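Local atomic coordinates of branched-chain-amino-acid aminotransferase (Pseudomonas aeruginosa, PDB entry 6NST), a protein that probably catalyses the pyridoxal-phosphate-dependent transfer of the amino group of leucine, isoleucine or valine to 2-oxoglutarate, yielding the branched-chain 2-oxo acid and glutamate. Residues A[9-14]-A[118-123]; A[28-33]-A[101-106]; A[35-40]-A[69-74]; A[58-63]-A[75-80]. The protein carries 1 engineered substitution. All blocks are in the same frame, centred on the assembly; numbering follows the deposited sequence.

In the fold
All four contacts lie around the antiparallel sheet that includes strands 9-12, 118-126, 96-104 and 36-46. Contacts 1 and 2, with centres about 13 Å apart, are tied together because strands 118-126 and 96-104 are neighbours in that sheet. The next strand, 36-46, carries contact 3, about 10 Å from contact 2 between centres. Contact 4 pairs helices 55-68 and 77-89, whose connecting loop supplies 69-74 of contact 3. Contacts 3 and 4 lie nearest the active site: the side chains of Val37 and Leu62 are about 6 and 7 Å from that of Lys160, which probably bears the cofactor but is unmodified here, and Glu39 meets Arg61 of contact 4, which holds a sulfate.

Contact 1: A[9-14]-A[118-123]; sequences VIWYDG and VHVIIA
Strands 9-12 and 118-126 run antiparallel as neighbours in the sheet, with Trp11 and Ile122 as a hydrogen-bonded pair. Ile122 N gives a 2.9 Å bond to Trp11 O, whereas the return bond from Trp11 N to Ile122 O is weak at 3.3 Å. In the adjoining non-hydrogen-bonded pair, Ile121 CG2 sits over one face of the Tyr12 ring, 3.7 Å from its centroid. The Trp11 side chain leaves from the other surface of the sheet; Val120 CG1 lies at its edge, 3.5 Å from CZ3, and Ile122 CG1 also packs against it, beside Ala83 of helix 77-89.

Where strand 9-12 gives way to a turn, Asp13 has left-handed backbone angles, and its carboxylate, rather than a main-chain carbonyl of this segment, accepts the N-H of Val120. With CG beside the backbone N (chi1 -69°), the carboxylate is turned to strand 118-126: OD1 receives Val120 N at 2.7 Å, almost straight (172°), while Asp13 N donates to Val120 O at 3.0 Å. OD2, whose charge would be expected to favour protonation of the imidazole, takes His119 ND1 at 2.7 Å through its syn lone pair, although OD2 lies 30° out of the ring plane.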
# COMPACT_ATOMS: atom_id res chain seq x y z
N VAL A 9 -5.17 -31.43 36.69
CA VAL A 9 -5.35 -32.24 35.50
C VAL A 9 -5.55 -31.34 34.29
O VAL A 9 -5.96 -30.19 34.40
CB VAL A 9 -6.54 -33.22 35.64
CG1 VAL A 9 -6.26 -34.25 36.71
CG2 VAL A 9 -7.82 -32.45 35.95
N ILE A 10 -5.24 -31.89 33.12
CA ILE A 10 -5.46 -31.23 31.84
C ILE A 10 -6.18 -32.21 30.93
O ILE A 10 -5.77 -33.37 30.81
CB ILE A 10 -4.14 -30.76 31.20
CG1 ILE A 10 -3.47 -29.70 32.07
CG2 ILE A 10 -4.39 -30.23 29.80
CD1 ILE A 10 -2.09 -29.30 31.59
N TRP A 11 -7.26 -31.75 30.30
CA TRP A 11 -7.94 -32.55 29.29
C TRP A 11 -7.04 -32.66 28.07
O TRP A 11 -6.64 -31.65 27.49
CB TRP A 11 -9.28 -31.92 28.93
CG TRP A 11 -10.16 -32.77 28.08
CD1 TRP A 11 -11.12 -33.65 28.51
CD2 TRP A 11 -10.19 -32.82 26.65
NE1 TRP A 11 -11.74 -34.24 27.44
CE2 TRP A 11 -11.19 -33.75 26.28
CE3 TRP A 11 -9.47 -32.17 25.64
CZ2 TRP A 11 -11.48 -34.04 24.95
CZ3 TRP A 11 -9.77 -32.47 24.32
CH2 TRP A 11 -10.76 -33.39 23.99
N TYR A 12 -6.71 -33.89 27.68
CA TYR A 12 -5.73 -34.14 26.62
C TYR A 12 -6.26 -35.27 25.75
O TYR A 12 -6.16 -36.45 26.11
CB TYR A 12 -4.37 -34.49 27.23
CG TYR A 12 -3.19 -34.39 26.29
CD1 TYR A 12 -3.36 -34.35 24.91
CD2 TYR A 12 -1.89 -34.36 26.79
CE1 TYR A 12 -2.27 -34.26 24.06
CE2 TYR A 12 -0.80 -34.28 25.95
CZ TYR A 12 -0.99 -34.23 24.59
OH TYR A 12 0.10 -34.15 23.76
N ASP A 13 -6.84 -34.90 24.60
CA ASP A 13 -7.26 -35.85 23.57
C ASP A 13 -8.25 -36.88 24.12
O ASP A 13 -8.05 -38.09 24.02
CB ASP A 13 -6.05 -36.54 22.93
CG ASP A 13 -5.22 -35.59 22.09
OD1 ASP A 13 -5.62 -34.41 21.94
OD2 ASP A 13 -4.16 -36.01 21.58
N GLY A 14 -9.34 -36.38 24.70
CA GLY A 14 -10.43 -37.22 25.15
C GLY A 14 -10.35 -37.68 26.58
O GLY A 14 -11.34 -38.20 27.11
N VAL A 118 -4.20 -34.26 14.55
CA VAL A 118 -4.68 -33.11 15.29
C VAL A 118 -4.88 -33.52 16.75
O VAL A 118 -5.58 -34.49 17.04
CB VAL A 118 -5.99 -32.57 14.70
CG1 VAL A 118 -6.49 -31.39 15.51
CG2 VAL A 118 -5.79 -32.17 13.24
N HIS A 119 -4.25 -32.77 17.66
CA HIS A 119 -4.40 -32.97 19.09
C HIS A 119 -5.10 -31.76 19.70
O HIS A 119 -5.00 -30.65 19.18
CB HIS A 119 -3.05 -33.19 19.76
CG HIS A 119 -2.29 -34.37 19.24
ND1 HIS A 119 -2.11 -35.52 19.97
CD2 HIS A 119 -1.68 -34.58 18.05
CE1 HIS A 119 -1.41 -36.39 19.26
NE2 HIS A 119 -1.14 -35.84 18.09
N VAL A 120 -5.79 -31.99 20.81
CA VAL A 120 -6.54 -30.94 21.50
C VAL A 120 -6.22 -31.01 22.99
O VAL A 120 -6.26 -32.10 23.58
CB VAL A 120 -8.05 -31.06 21.27
CG1 VAL A 120 -8.80 -29.97 22.01
CG2 VAL A 120 -8.38 -31.03 19.79
N ILE A 121 -5.90 -29.87 23.60
CA ILE A 121 -5.68 -29.78 25.04
C ILE A 121 -6.49 -28.62 25.60
O ILE A 121 -6.67 -27.59 24.95
CB ILE A 121 -4.19 -29.62 25.40
CG1 ILE A 121 -3.57 -28.42 24.67
CG2 ILE A 121 -3.43 -30.89 25.10
CD1 ILE A 121 -3.40 -27.19 25.55
N ILE A 122 -7.00 -28.81 26.81
CA ILE A 122 -7.75 -27.76 27.49
C ILE A 122 -7.24 -27.65 28.92
O ILE A 122 -7.58 -28.48 29.78
CB ILE A 122 -9.27 -28.03 27.47
CG1 ILE A 122 -9.75 -28.22 26.03
CG2 ILE A 122 -10.01 -26.87 28.12
CD1 ILE A 122 -11.21 -28.55 25.90
N ALA A 123 -6.45 -26.62 29.19
CA ALA A 123 -5.87 -26.38 30.51
C ALA A 123 -6.56 -25.20 31.17
O ALA A 123 -6.89 -24.21 30.50
CB ALA A 123 -4.36 -26.12 30.40

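Contact 2: A[28-33]-A[101-106]; sequences THTHHY and MVFYGS. Engineered in segment 28-33: His31 (natural residue Leu).
The short helix 29-33 docks at nearly a right angle (88°) on the end of strand 96-104, a mixed polar and apolar contact in which Thr30 and His29 meet Phe103, Tyr104 and Gly105. Thr30 OG1 accepts Tyr104 N at 2.7 Å. With OG1 beside the backbone N (chi1 -59°), the hydroxyl also meets Phe103 CB and, on its donor side, bonds to Met35 O. One residue earlier, in the first turn, His29 N donates to Gly105 O at 3.0 Å, although the donor stands 55° out of the carbonyl plane and so is not on a lone pair.

Apolar atoms fill in around these bonds. Thr28 CG2 rests 3.6 Å from Phe103 CD1, crossing it at about a right angle. The His29 and Tyr104 side chains run side by side, their rings forming an offset edge-to-face pair, with centroids 5.9 Å apart and the tyrosine edge turned to the imidazole face. Tyr33 CD2 lies over the opposite face, and His29 NE2 bonds to Gly110 O, so the imidazole is held from several directions. The engineered His31 turns instead to the second subunit, meeting Phe103 of that subunit edge-to-face.

Because Thr30 OG1 both accepts from one backbone and donates to another, a single buried hydroxyl couples the helix to the end of strand 96-104 and to Met35, in the link that leads into the next strand.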
# COMPACT_ATOMS: atom_id res chain seq x y z
N THR A 28 6.90 -31.49 17.84
CA THR A 28 5.52 -31.20 17.52
C THR A 28 5.44 -30.18 16.39
O THR A 28 6.18 -29.20 16.37
CB THR A 28 4.79 -30.68 18.76
OG1 THR A 28 4.93 -31.63 19.83
CG2 THR A 28 3.32 -30.48 18.48
N HIS A 29 4.53 -30.42 15.44
CA HIS A 29 4.49 -29.62 14.22
C HIS A 29 4.09 -28.17 14.51
O HIS A 29 4.73 -27.23 14.02
CB HIS A 29 3.53 -30.25 13.21
CG HIS A 29 3.65 -29.70 11.83
ND1 HIS A 29 3.00 -28.55 11.42
CD2 HIS A 29 4.33 -30.15 10.75
CE1 HIS A 29 3.28 -28.31 10.15
NE2 HIS A 29 4.09 -29.27 9.72
N THR A 30 3.03 -27.97 15.30
CA THR A 30 2.64 -26.62 15.67
C THR A 30 3.75 -25.91 16.45
O THR A 30 3.90 -24.69 16.35
CB THR A 30 1.35 -26.65 16.49
OG1 THR A 30 0.31 -27.26 15.72
CG2 THR A 30 0.90 -25.23 16.87
N HIS A 31 4.54 -26.67 17.21
CA HIS A 31 5.65 -26.09 17.95
C HIS A 31 6.69 -25.46 17.02
O HIS A 31 7.33 -24.47 17.38
CB HIS A 31 6.31 -27.16 18.82
CG HIS A 31 6.98 -26.62 20.05
ND1 HIS A 31 7.88 -27.36 20.79
CD2 HIS A 31 6.88 -25.42 20.67
CE1 HIS A 31 8.30 -26.64 21.81
NE2 HIS A 31 7.71 -25.46 21.76
N HIS A 32 6.86 -26.02 15.82
CA HIS A 32 7.88 -25.57 14.89
C HIS A 32 7.35 -24.64 13.81
O HIS A 32 8.13 -23.86 13.25
CB HIS A 32 8.56 -26.77 14.22
CG HIS A 32 9.43 -27.57 15.14
ND1 HIS A 32 10.80 -27.57 15.06
CD2 HIS A 32 9.11 -28.39 16.17
CE1 HIS A 32 11.29 -28.37 15.99
NE2 HIS A 32 10.29 -28.87 16.68
N TYR A 33 6.06 -24.69 13.51
CA TYR A 33 5.50 -23.91 12.41
C TYR A 33 4.31 -23.05 12.81
O TYR A 33 3.76 -22.35 11.95
CB TYR A 33 5.11 -24.83 11.25
CG TYR A 33 6.26 -25.67 10.74
CD1 TYR A 33 7.24 -25.12 9.93
CD2 TYR A 33 6.37 -27.01 11.09
CE1 TYR A 33 8.29 -25.88 9.46
CE2 TYR A 33 7.42 -27.79 10.63
CZ TYR A 33 8.38 -27.22 9.82
OH TYR A 33 9.43 -27.98 9.36
N MET A 101 -6.77 -25.42 23.11
CA MET A 101 -5.75 -25.27 22.09
C MET A 101 -5.73 -26.49 21.19
O MET A 101 -5.67 -27.63 21.68
CB MET A 101 -4.37 -25.02 22.71
CG MET A 101 -3.35 -24.41 21.77
SD MET A 101 -2.36 -25.64 20.90
CE MET A 101 -1.23 -26.13 22.21
N VAL A 102 -5.79 -26.25 19.88
CA VAL A 102 -5.78 -27.29 18.86
C VAL A 102 -4.46 -27.19 18.11
O VAL A 102 -4.08 -26.10 17.66
CB VAL A 102 -6.97 -27.13 17.90
CG1 VAL A 102 -6.91 -28.15 16.78
CG2 VAL A 102 -8.29 -27.24 18.66
N PHE A 103 -3.75 -28.32 17.97
CA PHE A 103 -2.43 -28.28 17.37
C PHE A 103 -2.13 -29.58 16.64
O PHE A 103 -2.66 -30.64 16.98
CB PHE A 103 -1.33 -28.00 18.42
CG PHE A 103 -1.16 -29.10 19.44
CD1 PHE A 103 -0.18 -30.06 19.28
CD2 PHE A 103 -1.95 -29.14 20.57
CE1 PHE A 103 -0.00 -31.06 20.23
CE2 PHE A 103 -1.78 -30.13 21.52
CZ PHE A 103 -0.81 -31.09 21.35
N TYR A 104 -1.28 -29.48 15.61
CA TYR A 104 -0.81 -30.65 14.89
C TYR A 104 0.23 -31.40 15.71
O TYR A 104 1.04 -30.79 16.42
CB TYR A 104 -0.22 -30.25 13.54
CG TYR A 104 -1.24 -29.96 12.46
CD1 TYR A 104 -2.38 -30.74 12.33
CD2 TYR A 104 -1.06 -28.90 11.58
CE1 TYR A 104 -3.32 -30.47 11.35
CE2 TYR A 104 -1.99 -28.62 10.60
CZ TYR A 104 -3.12 -29.41 10.48
OH TYR A 104 -4.05 -29.14 9.50
N GLY A 105 0.22 -32.73 15.60
CA GLY A 105 1.09 -33.56 16.40
C GLY A 105 2.48 -33.69 15.81
O GLY A 105 2.89 -32.94 14.93
N SER A 106 3.22 -34.68 16.32
CA SER A 106 4.57 -34.95 15.85
C SER A 106 4.63 -36.11 14.86
O SER A 106 5.36 -37.08 15.07
CB SER A 106 5.49 -35.21 17.04
OG SER A 106 4.96 -36.22 17.87

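Contact 3: A[35-40]-A[69-74]; sequences MGVFEG and MNMQIP
Met69 meets both Met35 and Val37, and it is the first of two methionines by which the loop after helix 55-68 packs on residues 35-37. Its CB lies 3.9 Å from Met35 CE, and the two sulfurs approach to 4.1 Å where the chains cross at a slant. The Met35 chain, bent at chi2 (61°) and again at chi3, brings its methyl close to the Met69 backbone, with CE 3.2 Å from Met69 O. On its strand-facing side Met69 CG touches Val37 CG1 at 4.0 Å, the two side chains sliding past each other in opposite directions.

Asn70 then ends the helix in a Schellman motif, its positive phi turning the chain so that Met71 follows with its side chain toward the strand. Met71 is extended as far as its sulfur and folds only at the last bond (chi3 65°). SD lies 3.7 Å from Gly36 CA, packed directly on the glycine backbone, and also touches Val37 CG1 at 4.3 Å. Further along, Ile73 packs instead on Phe63 and Ala66 of helix 55-68, while Pro74 leans on Val118 and Val120.

Apart from the approach of Met35 CE to Met69 O, the contact is apolar, thioethers and methyl groups packed on one another and on the glycine backbone. Met69 also packs on Leu170 of the second subunit. The result is a hydrophobic layer between a helix-connecting loop and the sheet of a class-IV aminotransferase, with the Val37 side chain about 6 Å from that of Lys160, the probable cofactor-bearing lysine, not modified here.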
# COMPACT_ATOMS: atom_id res chain seq x y z
N MET A 35 1.26 -23.50 13.22
CA MET A 35 -0.06 -23.82 12.68
C MET A 35 -0.89 -24.48 13.77
O MET A 35 -0.75 -25.67 14.05
CB MET A 35 0.07 -24.72 11.46
CG MET A 35 -1.25 -25.08 10.80
SD MET A 35 -2.13 -23.64 10.19
CE MET A 35 -2.76 -24.27 8.63
N GLY A 36 -1.76 -23.69 14.38
CA GLY A 36 -2.67 -24.20 15.39
C GLY A 36 -3.59 -23.07 15.81
O GLY A 36 -3.32 -21.89 15.55
N VAL A 37 -4.69 -23.45 16.45
CA VAL A 37 -5.68 -22.48 16.89
C VAL A 37 -5.91 -22.67 18.39
O VAL A 37 -5.70 -23.75 18.94
CB VAL A 37 -7.00 -22.62 16.10
CG1 VAL A 37 -6.74 -22.50 14.61
CG2 VAL A 37 -7.70 -23.93 16.42
N PHE A 38 -6.32 -21.59 19.05
CA PHE A 38 -6.54 -21.63 20.49
C PHE A 38 -7.60 -20.61 20.86
O PHE A 38 -8.06 -19.82 20.04
CB PHE A 38 -5.24 -21.37 21.26
CG PHE A 38 -4.77 -19.94 21.21
CD1 PHE A 38 -4.95 -19.10 22.29
CD2 PHE A 38 -4.13 -19.44 20.08
CE1 PHE A 38 -4.52 -17.79 22.25
CE2 PHE A 38 -3.70 -18.13 20.03
CZ PHE A 38 -3.89 -17.30 21.12
N GLU A 39 -8.00 -20.65 22.13
CA GLU A 39 -9.01 -19.75 22.66
C GLU A 39 -8.60 -19.29 24.05
O GLU A 39 -7.80 -19.94 24.74
CB GLU A 39 -10.39 -20.41 22.71
CG GLU A 39 -11.18 -20.31 21.42
CD GLU A 39 -11.48 -18.87 21.03
OE1 GLU A 39 -11.33 -18.53 19.84
OE2 GLU A 39 -11.85 -18.08 21.93
N GLY A 40 -9.14 -18.15 24.45
CA GLY A 40 -9.02 -17.67 25.82
C GLY A 40 -10.39 -17.56 26.44
O GLY A 40 -11.23 -16.79 25.96
N MET A 69 -8.18 -22.52 9.04
CA MET A 69 -6.84 -23.08 8.86
C MET A 69 -6.87 -24.48 8.27
O MET A 69 -5.80 -25.10 8.15
CB MET A 69 -6.10 -23.10 10.20
CG MET A 69 -5.92 -21.73 10.82
SD MET A 69 -4.96 -20.64 9.76
CE MET A 69 -5.12 -19.09 10.65
N ASN A 70 -8.04 -24.99 7.89
CA ASN A 70 -8.18 -26.33 7.34
C ASN A 70 -7.68 -27.39 8.32
O ASN A 70 -7.08 -28.39 7.94
CB ASN A 70 -7.47 -26.46 5.99
CG ASN A 70 -8.42 -26.81 4.87
OD1 ASN A 70 -9.64 -26.65 5.00
ND2 ASN A 70 -7.88 -27.27 3.75
N MET A 71 -7.94 -27.16 9.61
CA MET A 71 -7.62 -28.12 10.66
C MET A 71 -8.91 -28.81 11.09
O MET A 71 -9.88 -28.14 11.47
CB MET A 71 -6.96 -27.45 11.86
CG MET A 71 -5.65 -26.75 11.56
SD MET A 71 -4.91 -26.09 13.06
CE MET A 71 -4.56 -27.60 13.96
N GLN A 72 -8.93 -30.14 11.02
CA GLN A 72 -10.10 -30.93 11.40
C GLN A 72 -9.96 -31.33 12.86
O GLN A 72 -9.13 -32.17 13.21
CB GLN A 72 -10.23 -32.15 10.49
CG GLN A 72 -11.46 -33.01 10.76
CD GLN A 72 -12.76 -32.29 10.44
OE1 GLN A 72 -13.40 -31.73 11.32
NE2 GLN A 72 -13.15 -32.32 9.17
N ILE A 73 -10.78 -30.72 13.72
CA ILE A 73 -10.80 -31.07 15.14
C ILE A 73 -11.39 -32.46 15.30
O ILE A 73 -12.51 -32.71 14.84
CB ILE A 73 -11.59 -30.03 15.96
CG1 ILE A 73 -11.01 -28.63 15.76
CG2 ILE A 73 -11.60 -30.41 17.43
CD1 ILE A 73 -11.77 -27.55 16.50
N PRO A 74 -10.68 -33.40 15.95
CA PRO A 74 -11.19 -34.77 16.04
C PRO A 74 -12.31 -34.92 17.06
O PRO A 74 -12.71 -36.04 17.39
CB PRO A 74 -9.95 -35.58 16.47
CG PRO A 74 -8.78 -34.64 16.32
CD PRO A 74 -9.34 -33.27 16.53

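Contact 4: A[58-63]-A[75-80]; sequences HTDRLF and YSRDEI. With SO4 (sulfate ion), chain G.
The aliphatic part of Arg77 lies flat over Phe63: CG sits almost exactly above the ring centre, 3.7 Å from the centroid and only 8° off the normal. The extended chain carries the guanidinium on past the ring, toward the base of the phenylalanine, so that NH2 comes within 3.4 Å of Phe63 CB, and its plane is tilted 30° to the ring. Phe63 is met at its rim as well, where the Tyr75 carbonyl oxygen lies in the ring plane, 3.2 Å from CZ, and Ile80 CG1 packs against CE1.

The same arginine is engaged at its charged end. Asp60 OD1 forms a long salt bridge to Arg77 NE at 3.4 Å, the carboxylate and guanidinium planes steeply inclined to each other, and a water links Asp60 O to Arg77 NH2. These contacts join two successive helices, 55-68 and 77-89, across the loop that connects them. The second helix starts after its N-cap, Ser76, whose N bonds Glu79 OE2 at 3.3 Å, a first-turn side chain reaching back. Deeper in, Thr59 CG2 and Leu62 CD2 both pack on Ile80 CG2, while Thr59 OG1 bonds to Asn81.

On another side of helix 55-68, Arg61 bonds a sulfate, probably from the crystallisation liquor. NH1 and NH2 both bond O1, at 3.0 and 2.8 Å, and O1 lies in the guanidinium plane. Arg61 NE is held by Glu39, and Thr221, Thr257 and the backbone N of Ile220 also bond this ion, consistent with the pocket that in relatives receives the cofactor phosphate.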
# COMPACT_ATOMS: atom_id res chain seq x y z
N HIS A 58 -17.00 -19.13 22.43
CA HIS A 58 -15.58 -19.44 22.37
C HIS A 58 -15.34 -20.78 21.68
O HIS A 58 -14.35 -20.94 20.95
CB HIS A 58 -14.98 -19.43 23.78
CG HIS A 58 -14.79 -18.05 24.33
ND1 HIS A 58 -13.71 -17.26 24.01
CD2 HIS A 58 -15.56 -17.31 25.17
CE1 HIS A 58 -13.82 -16.10 24.63
NE2 HIS A 58 -14.93 -16.10 25.34
N THR A 59 -16.22 -21.76 21.91
CA THR A 59 -16.10 -23.04 21.23
C THR A 59 -16.40 -22.90 19.74
O THR A 59 -15.73 -23.51 18.91
CB THR A 59 -17.03 -24.07 21.88
OG1 THR A 59 -16.61 -24.30 23.23
CG2 THR A 59 -17.00 -25.38 21.11
N ASP A 60 -17.40 -22.08 19.39
CA ASP A 60 -17.72 -21.86 17.98
C ASP A 60 -16.58 -21.15 17.27
O ASP A 60 -16.29 -21.45 16.10
CB ASP A 60 -19.01 -21.05 17.85
CG ASP A 60 -20.25 -21.88 18.09
OD1 ASP A 60 -20.14 -23.12 18.15
OD2 ASP A 60 -21.35 -21.29 18.22
N ARG A 61 -15.93 -20.21 17.94
CA ARG A 61 -14.81 -19.51 17.31
C ARG A 61 -13.61 -20.43 17.16
O ARG A 61 -12.85 -20.30 16.18
CB ARG A 61 -14.44 -18.27 18.10
CG ARG A 61 -13.51 -17.32 17.36
CD ARG A 61 -13.38 -16.00 18.08
NE ARG A 61 -12.70 -16.13 19.36
CZ ARG A 61 -12.49 -15.12 20.20
NH1 ARG A 61 -11.86 -15.33 21.35
NH2 ARG A 61 -12.89 -13.90 19.88
N LEU A 62 -13.41 -21.36 18.09
CA LEU A 62 -12.34 -22.34 17.95
C LEU A 62 -12.54 -23.18 16.69
O LEU A 62 -11.60 -23.39 15.92
CB LEU A 62 -12.26 -23.23 19.19
CG LEU A 62 -11.04 -24.15 19.25
CD1 LEU A 62 -9.76 -23.34 19.45
CD2 LEU A 62 -11.20 -25.19 20.35
N PHE A 63 -13.77 -23.67 16.47
CA PHE A 63 -14.05 -24.46 15.28
C PHE A 63 -14.01 -23.60 14.02
O PHE A 63 -13.60 -24.07 12.96
CB PHE A 63 -15.40 -25.16 15.42
CG PHE A 63 -15.33 -26.42 16.24
CD1 PHE A 63 -15.13 -26.37 17.61
CD2 PHE A 63 -15.45 -27.67 15.64
CE1 PHE A 63 -15.06 -27.53 18.36
CE2 PHE A 63 -15.39 -28.83 16.38
CZ PHE A 63 -15.19 -28.76 17.75
N TYR A 75 -12.82 -33.80 17.56
CA TYR A 75 -13.88 -33.80 18.55
C TYR A 75 -14.94 -32.79 18.14
O TYR A 75 -14.67 -31.85 17.38
CB TYR A 75 -13.33 -33.48 19.95
CG TYR A 75 -12.21 -34.41 20.34
CD1 TYR A 75 -12.47 -35.67 20.85
CD2 TYR A 75 -10.88 -34.03 20.17
CE1 TYR A 75 -11.45 -36.53 21.19
CE2 TYR A 75 -9.85 -34.88 20.51
CZ TYR A 75 -10.14 -36.13 21.02
OH TYR A 75 -9.12 -36.99 21.35
N SER A 76 -16.14 -32.99 18.65
CA SER A 76 -17.26 -32.13 18.31
C SER A 76 -17.36 -30.97 19.30
O SER A 76 -16.68 -30.93 20.33
CB SER A 76 -18.56 -32.93 18.30
OG SER A 76 -18.81 -33.48 19.58
N ARG A 77 -18.24 -30.03 18.97
CA ARG A 77 -18.44 -28.88 19.85
C ARG A 77 -18.98 -29.31 21.21
O ARG A 77 -18.57 -28.76 22.25
CB ARG A 77 -19.38 -27.87 19.19
CG ARG A 77 -18.79 -27.23 17.95
CD ARG A 77 -19.79 -26.33 17.26
NE ARG A 77 -19.20 -25.63 16.12
CZ ARG A 77 -19.02 -26.16 14.92
NH1 ARG A 77 -19.38 -27.42 14.69
NH2 ARG A 77 -18.47 -25.45 13.95
N ASP A 78 -19.88 -30.30 21.24
CA ASP A 78 -20.44 -30.74 22.51
C ASP A 78 -19.37 -31.38 23.39
O ASP A 78 -19.39 -31.20 24.62
CB ASP A 78 -21.59 -31.73 22.26
CG ASP A 78 -22.27 -32.15 23.55
OD1 ASP A 78 -23.00 -31.32 24.14
OD2 ASP A 78 -22.09 -33.31 23.97
N GLU A 79 -18.43 -32.11 22.79
CA GLU A 79 -17.33 -32.67 23.58
C GLU A 79 -16.42 -31.57 24.10
O GLU A 79 -15.97 -31.62 25.25
CB GLU A 79 -16.54 -33.67 22.75
CG GLU A 79 -17.36 -34.81 22.19
CD GLU A 79 -16.51 -35.83 21.48
OE1 GLU A 79 -15.82 -36.61 22.17
OE2 GLU A 79 -16.51 -35.85 20.23
N ILE A 80 -16.13 -30.56 23.27
CA ILE A 80 -15.25 -29.48 23.69
C ILE A 80 -15.90 -28.65 24.79
O ILE A 80 -15.25 -28.28 25.78
CB ILE A 80 -14.86 -28.61 22.48
CG1 ILE A 80 -14.04 -29.43 21.49
CG2 ILE A 80 -14.06 -27.40 22.94
CD1 ILE A 80 -12.82 -30.09 22.10
S SO4 G . -11.63 -11.69 23.12
O1 SO4 G . -12.44 -12.57 22.27
O2 SO4 G . -10.89 -12.50 24.08
O3 SO4 G . -10.69 -10.94 22.30
O4 SO4 G . -12.50 -10.77 23.83
O HOH W 1 -18.64 -22.70 14.90